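Local coordinates for DUF5012 domain-containing protein (Bacteroides thetaiotaomicron, PDB 5FQ8) that is of unknown function but is probably a surface lipoprotein that joins an Ig-like domain to a beta-rich C-terminal domain, at residues G[23-28]-G[81-86]; G[129-134]-G[155-160]. All coordinates share one frame; numbering follows the deposited sequence.

Contact 1 (G[23-28]-G[81-86])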
loop_
_atom_site.group_PDB
_atom_site.type_symbol
_atom_site.label_atom_id
_atom_site.label_comp_id
_atom_site.label_asym_id
_atom_site.label_seq_id
_atom_site.Cartn_x
_atom_site.Cartn_y
_atom_site.Cartn_z
ATOM N N GLU G 23 -8.399 59.742 5.752
ATOM C CA GLU G 23 -8.166 59.890 4.322
ATOM C C GLU G 23 -8.824 61.150 3.786
ATOM O O GLU G 23 -8.234 61.849 2.957
ATOM C CB GLU G 23 -8.691 58.664 3.582
ATOM C CG GLU G 23 -8.556 58.754 2.083
ATOM C CD GLU G 23 -9.151 57.571 1.371
ATOM O OE1 GLU G 23 -9.794 56.743 2.045
ATOM O OE2 GLU G 23 -8.975 57.471 0.140
ATOM N N LYS G 24 -10.035 61.452 4.240
ATOM C CA LYS G 24 -10.744 62.661 3.856
ATOM C C LYS G 24 -10.909 63.550 5.077
ATOM O O LYS G 24 -11.254 63.070 6.161
ATOM C CB LYS G 24 -12.106 62.326 3.240
ATOM C CG LYS G 24 -12.026 61.440 2.014
ATOM C CD LYS G 24 -13.398 61.162 1.433
ATOM C CE LYS G 24 -13.315 60.512 0.059
ATOM N NZ LYS G 24 -12.586 59.211 0.065
ATOM N N ILE G 25 -10.650 64.838 4.900
ATOM C CA ILE G 25 -10.672 65.811 5.981
ATOM C C ILE G 25 -11.463 67.022 5.520
ATOM O O ILE G 25 -11.312 67.476 4.380
ATOM C CB ILE G 25 -9.247 66.221 6.393
ATOM C CG1 ILE G 25 -8.555 65.071 7.112
ATOM C CG2 ILE G 25 -9.270 67.474 7.241
ATOM C CD1 ILE G 25 -7.201 65.432 7.630
ATOM N N VAL G 26 -12.308 67.548 6.394
ATOM C CA VAL G 26 -13.106 68.719 6.075
ATOM C C VAL G 26 -12.801 69.793 7.100
ATOM O O VAL G 26 -13.023 69.596 8.300
ATOM C CB VAL G 26 -14.603 68.397 6.037
ATOM C CG1 VAL G 26 -15.389 69.664 5.837
ATOM C CG2 VAL G 26 -14.892 67.421 4.920
ATOM N N LEU G 27 -12.289 70.921 6.627
ATOM C CA LEU G 27 -11.928 72.045 7.472
ATOM C C LEU G 27 -12.717 73.270 7.041
ATOM O O LEU G 27 -13.144 73.377 5.891
ATOM C CB LEU G 27 -10.432 72.354 7.387
ATOM C CG LEU G 27 -9.391 71.253 7.557
ATOM C CD1 LEU G 27 -8.057 71.793 7.117
ATOM C CD2 LEU G 27 -9.321 70.812 8.988
ATOM N N GLU G 28 -12.905 74.201 7.967
ATOM C CA GLU G 28 -13.625 75.429 7.665
ATOM C C GLU G 28 -12.661 76.495 7.166
ATOM O O GLU G 28 -11.473 76.484 7.490
ATOM C CB GLU G 28 -14.381 75.940 8.893
ATOM C CG GLU G 28 -15.387 74.954 9.468
ATOM C CD GLU G 28 -16.356 75.604 10.432
ATOM O OE1 GLU G 28 -16.651 76.806 10.266
ATOM O OE2 GLU G 28 -16.822 74.912 11.359
ATOM N N PHE G 81 -0.162 57.133 -1.475
ATOM C CA PHE G 81 -1.532 57.210 -0.982
ATOM C C PHE G 81 -2.020 58.646 -1.118
ATOM O O PHE G 81 -1.225 59.583 -1.194
ATOM C CB PHE G 81 -1.664 56.693 0.465
ATOM C CG PHE G 81 -0.999 57.550 1.514
ATOM C CD1 PHE G 81 -1.643 58.648 2.051
ATOM C CD2 PHE G 81 0.233 57.209 2.020
ATOM C CE1 PHE G 81 -1.048 59.416 3.034
ATOM C CE2 PHE G 81 0.829 57.973 3.002
ATOM C CZ PHE G 81 0.184 59.080 3.509
ATOM N N THR G 82 -3.340 58.811 -1.169
ATOM C CA THR G 82 -3.962 60.117 -1.356
ATOM C C THR G 82 -4.696 60.564 -0.105
ATOM O O THR G 82 -5.317 59.752 0.583
ATOM C CB THR G 82 -4.963 60.115 -2.506
ATOM O OG1 THR G 82 -4.460 59.321 -3.580
ATOM C CG2 THR G 82 -5.178 61.533 -2.992
ATOM N N ARG G 83 -4.645 61.862 0.164
ATOM C CA ARG G 83 -5.441 62.481 1.211
ATOM C C ARG G 83 -6.136 63.697 0.623
ATOM O O ARG G 83 -5.482 64.555 0.023
ATOM C CB ARG G 83 -4.579 62.872 2.406
ATOM C CG ARG G 83 -5.368 63.321 3.609
ATOM C CD ARG G 83 -4.424 63.655 4.721
ATOM N NE ARG G 83 -4.140 62.499 5.559
ATOM C CZ ARG G 83 -2.974 62.289 6.154
ATOM N NH1 ARG G 83 -1.981 63.141 5.977
ATOM N NH2 ARG G 83 -2.796 61.229 6.914
ATOM N N THR G 84 -7.453 63.768 0.797
ATOM C CA THR G 84 -8.283 64.815 0.216
ATOM C C THR G 84 -8.799 65.744 1.304
ATOM O O THR G 84 -9.419 65.285 2.267
ATOM C CB THR G 84 -9.461 64.208 -0.534
ATOM O OG1 THR G 84 -8.988 63.198 -1.427
ATOM C CG2 THR G 84 -10.170 65.279 -1.319
ATOM N N VAL G 85 -8.568 67.042 1.142
ATOM C CA VAL G 85 -8.951 68.037 2.132
ATOM C C VAL G 85 -9.989 68.957 1.516
ATOM O O VAL G 85 -9.768 69.494 0.428
ATOM C CB VAL G 85 -7.735 68.839 2.624
ATOM C CG1 VAL G 85 -8.178 69.956 3.526
ATOM C CG2 VAL G 85 -6.786 67.936 3.353
ATOM N N TYR G 86 -11.109 69.142 2.215
ATOM C CA TYR G 86 -12.218 69.969 1.761
ATOM C C TYR G 86 -12.369 71.201 2.647
ATOM O O TYR G 86 -12.157 71.145 3.859
ATOM C CB TYR G 86 -13.530 69.186 1.767
ATOM C CG TYR G 86 -13.522 67.893 0.988
ATOM C CD1 TYR G 86 -13.097 66.711 1.575
ATOM C CD2 TYR G 86 -13.976 67.847 -0.322
ATOM C CE1 TYR G 86 -13.105 65.520 0.874
ATOM C CE2 TYR G 86 -13.989 66.662 -1.030
ATOM C CZ TYR G 86 -13.551 65.503 -0.426
ATOM O OH TYR G 86 -13.558 64.320 -1.120
#
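I25 of the short strand 24-27 is gripped by strand 81-86 through both of its backbone polar atoms: its N bonds to T84 O at 2.9 Å, and its O accepts from Y86 N at 2.7 Å. Bonds from T84 N to E23 O and from L27 N to Y86 O extend this parallel ladder to both ends, making 24-27 an outer strand of the mixed four-stranded sheet in the Ig-like domain.

Packing is densest around Y86. Its CG stands anti to its carbonyl carbon (chi1 -55°), which turns the ring along the neighbouring strand: I25 O lies at the ring edge, near its plane, 3.4 Å from Y86 CD1, while V26 CG2 reaches Y86 CB obliquely at 3.9 Å. The side chain of K24 runs alongside the ring in the same direction, its CE 4.0 Å from Y86 OH. I64 and V122 also pack on Y86, and an alanine here would probably open a gap beside V26 and leave the aliphatic part of K24 without the ring edge it runs beside. On the other face, L27 CD1 meets V85 CG1 at 4.0 Å, with F33 touching both residues.

The solvent side is looser. There the exposed E23 is extended, and its CG merely passes T82 O at 3.7 Å. R83, by contrast, is buried, and its guanidinium group bonds to E35 in a salt bridge and to D22 O. The chemistry thus divides the work: main-chain bonds set the register, apolar flanks fill the faces, and the buried charge is met from outside the strand pair.

Contact 2 (G[129-134]-G[155-160])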
loop_
_atom_site.group_PDB
_atom_site.type_symbol
_atom_site.label_atom_id
_atom_site.label_comp_id
_atom_site.label_asym_id
_atom_site.label_seq_id
_atom_site.Cartn_x
_atom_site.Cartn_y
_atom_site.Cartn_z
ATOM N N GLY G 129 -25.255 79.089 -0.196
ATOM C CA GLY G 129 -26.419 78.262 -0.424
ATOM C C GLY G 129 -26.099 76.901 -1.003
ATOM O O GLY G 129 -26.839 75.942 -0.780
ATOM N N ILE G 130 -24.998 76.798 -1.737
ATOM C CA ILE G 130 -24.693 75.618 -2.538
ATOM C C ILE G 130 -23.720 74.724 -1.783
ATOM O O ILE G 130 -22.735 75.201 -1.210
ATOM C CB ILE G 130 -24.129 76.024 -3.914
ATOM C CG1 ILE G 130 -25.150 76.863 -4.686
ATOM C CG2 ILE G 130 -23.748 74.800 -4.717
ATOM C CD1 ILE G 130 -25.018 78.355 -4.489
ATOM N N PHE G 131 -23.993 73.424 -1.779
ATOM C CA PHE G 131 -23.170 72.445 -1.084
ATOM C C PHE G 131 -22.664 71.394 -2.061
ATOM O O PHE G 131 -23.378 70.997 -2.983
ATOM C CB PHE G 131 -23.948 71.748 0.023
ATOM C CG PHE G 131 -24.323 72.640 1.165
ATOM C CD1 PHE G 131 -25.230 73.669 1.001
ATOM C CD2 PHE G 131 -23.768 72.436 2.415
ATOM C CE1 PHE G 131 -25.568 74.485 2.059
ATOM C CE2 PHE G 131 -24.104 73.245 3.477
ATOM C CZ PHE G 131 -25.006 74.271 3.301
ATOM N N TYR G 132 -21.434 70.930 -1.846
ATOM C CA TYR G 132 -20.863 69.855 -2.648
ATOM C C TYR G 132 -21.088 68.523 -1.954
ATOM O O TYR G 132 -20.850 68.398 -0.750
ATOM C CB TYR G 132 -19.369 70.070 -2.872
ATOM C CG TYR G 132 -18.668 68.891 -3.516
ATOM C CD1 TYR G 132 -18.595 68.779 -4.897
ATOM C CD2 TYR G 132 -18.070 67.895 -2.743
ATOM C CE1 TYR G 132 -17.954 67.713 -5.490
ATOM C CE2 TYR G 132 -17.428 66.824 -3.329
ATOM C CZ TYR G 132 -17.373 66.741 -4.703
ATOM O OH TYR G 132 -16.732 65.681 -5.297
ATOM N N ILE G 133 -21.524 67.526 -2.717
ATOM C CA ILE G 133 -21.833 66.199 -2.198
ATOM C C ILE G 133 -21.013 65.185 -2.977
ATOM O O ILE G 133 -21.009 65.201 -4.212
ATOM C CB ILE G 133 -23.338 65.887 -2.293
ATOM C CG1 ILE G 133 -23.609 64.416 -1.992
ATOM C CG2 ILE G 133 -23.882 66.257 -3.655
ATOM C CD1 ILE G 133 -23.692 64.101 -0.529
ATOM N N SER G 134 -20.324 64.307 -2.258
ATOM C CA SER G 134 -19.428 63.369 -2.913
ATOM C C SER G 134 -20.144 62.146 -3.460
ATOM O O SER G 134 -19.599 61.479 -4.343
ATOM C CB SER G 134 -18.346 62.920 -1.944
ATOM O OG SER G 134 -18.935 62.280 -0.832
ATOM N N GLY G 155 -22.015 65.923 -7.286
ATOM C CA GLY G 155 -22.920 66.965 -7.723
ATOM C C GLY G 155 -22.983 68.087 -6.708
ATOM O O GLY G 155 -22.248 68.100 -5.725
ATOM N N LYS G 156 -23.877 69.038 -6.980
ATOM C CA LYS G 156 -24.113 70.171 -6.095
ATOM C C LYS G 156 -25.600 70.274 -5.777
ATOM O O LYS G 156 -26.451 69.784 -6.523
ATOM C CB LYS G 156 -23.624 71.488 -6.714
ATOM C CG LYS G 156 -22.282 71.389 -7.415
ATOM C CD LYS G 156 -21.645 72.755 -7.636
ATOM C CE LYS G 156 -20.510 72.670 -8.648
ATOM N NZ LYS G 156 -19.333 73.521 -8.308
ATOM N N PHE G 157 -25.907 70.917 -4.649
ATOM C CA PHE G 157 -27.289 71.202 -4.285
ATOM C C PHE G 157 -27.342 72.482 -3.457
ATOM O O PHE G 157 -26.380 72.828 -2.768
ATOM C CB PHE G 157 -27.935 70.022 -3.542
ATOM C CG PHE G 157 -27.220 69.594 -2.286
ATOM C CD1 PHE G 157 -27.327 70.327 -1.121
ATOM C CD2 PHE G 157 -26.470 68.435 -2.264
ATOM C CE1 PHE G 157 -26.711 69.927 0.038
ATOM C CE2 PHE G 157 -25.832 68.030 -1.107
ATOM C CZ PHE G 157 -25.951 68.781 0.045
ATOM N N GLU G 158 -28.479 73.185 -3.533
ATOM C CA GLU G 158 -28.649 74.525 -2.954
ATOM C C GLU G 158 -29.752 74.513 -1.900
ATOM O O GLU G 158 -30.937 74.439 -2.240
ATOM C CB GLU G 158 -28.968 75.550 -4.037
ATOM C CG GLU G 158 -29.098 76.973 -3.525
ATOM C CD GLU G 158 -29.748 77.904 -4.527
ATOM O OE1 GLU G 158 -29.442 77.798 -5.734
ATOM O OE2 GLU G 158 -30.571 78.740 -4.103
ATOM N N LEU G 159 -29.365 74.617 -0.627
ATOM C CA LEU G 159 -30.303 74.484 0.485
ATOM C C LEU G 159 -31.345 75.595 0.479
ATOM O O LEU G 159 -31.002 76.780 0.517
ATOM C CB LEU G 159 -29.535 74.492 1.804
ATOM C CG LEU G 159 -30.335 74.335 3.092
ATOM C CD1 LEU G 159 -30.888 72.939 3.190
ATOM C CD2 LEU G 159 -29.447 74.633 4.272
ATOM N N ASN G 160 -32.619 75.203 0.450
ATOM C CA ASN G 160 -33.745 76.126 0.459
ATOM C C ASN G 160 -34.155 76.474 1.890
ATOM O O ASN G 160 -33.791 75.801 2.856
ATOM C CB ASN G 160 -34.938 75.530 -0.287
ATOM C CG ASN G 160 -34.624 75.194 -1.730
ATOM O OD1 ASN G 160 -33.735 75.783 -2.344
ATOM N ND2 ASN G 160 -35.367 74.245 -2.285
#
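F131 and F157 form a hydrogen-bonded antiparallel pair, F131 N to F157 O at 2.7 Å and F157 N to F131 O at 3.0 Å, between strands whose axes run at 146°. L159 N to G129 O and I133 N to G155 O continue the ladder. On the buried face the F157 ring folds back across the neighbouring strand, because its CG sits between its own backbone N and carbonyl carbon (chi1 57°). F131 O consequently lies 4.0 Å above the plane of the F157 ring, over its centre, while I133 CB meets the ring edge at CE2. The two phenyl planes are nearly parallel but slid apart, centroids 5.8 Å from each other, and scarcely overlap. Together with strands 120-125 and 165-171 the pair makes a four-stranded antiparallel meander in the C-terminal domain, and I123 packs on both I133 and F157. Next to I133, G155 has backbone angles at which a beta carbon would collide with the preceding carbonyl O. Across the sheet, I130 fits between two chains with charged ends, its CG2 3.9 Å from K156 CB and its CG1 4.1 Å from E158 CB; the lysine then leads away from strand 130-133.

How the contacts relate
Contacts 1 and 2 follow one another along the chain; one lies in the Ig-like domain and the other in the C-terminal domain, yet they are not isolated. Their centres lie about 18 Å apart, and two tyrosines close the distance: Y86 CE2 of contact 1 packs at 4.1 Å from Y132 CE2 of contact 2. Strand 120-125 adds a second link, since V122 touches K24, V26 and Y86 while its backbone N bonds to S134 OG at the end of segment 129-134. A parallel edge pairing thus meets an antiparallel meander, and the Ig-like sheet reaches the C-terminal domain here through aromatic and aliphatic side chains.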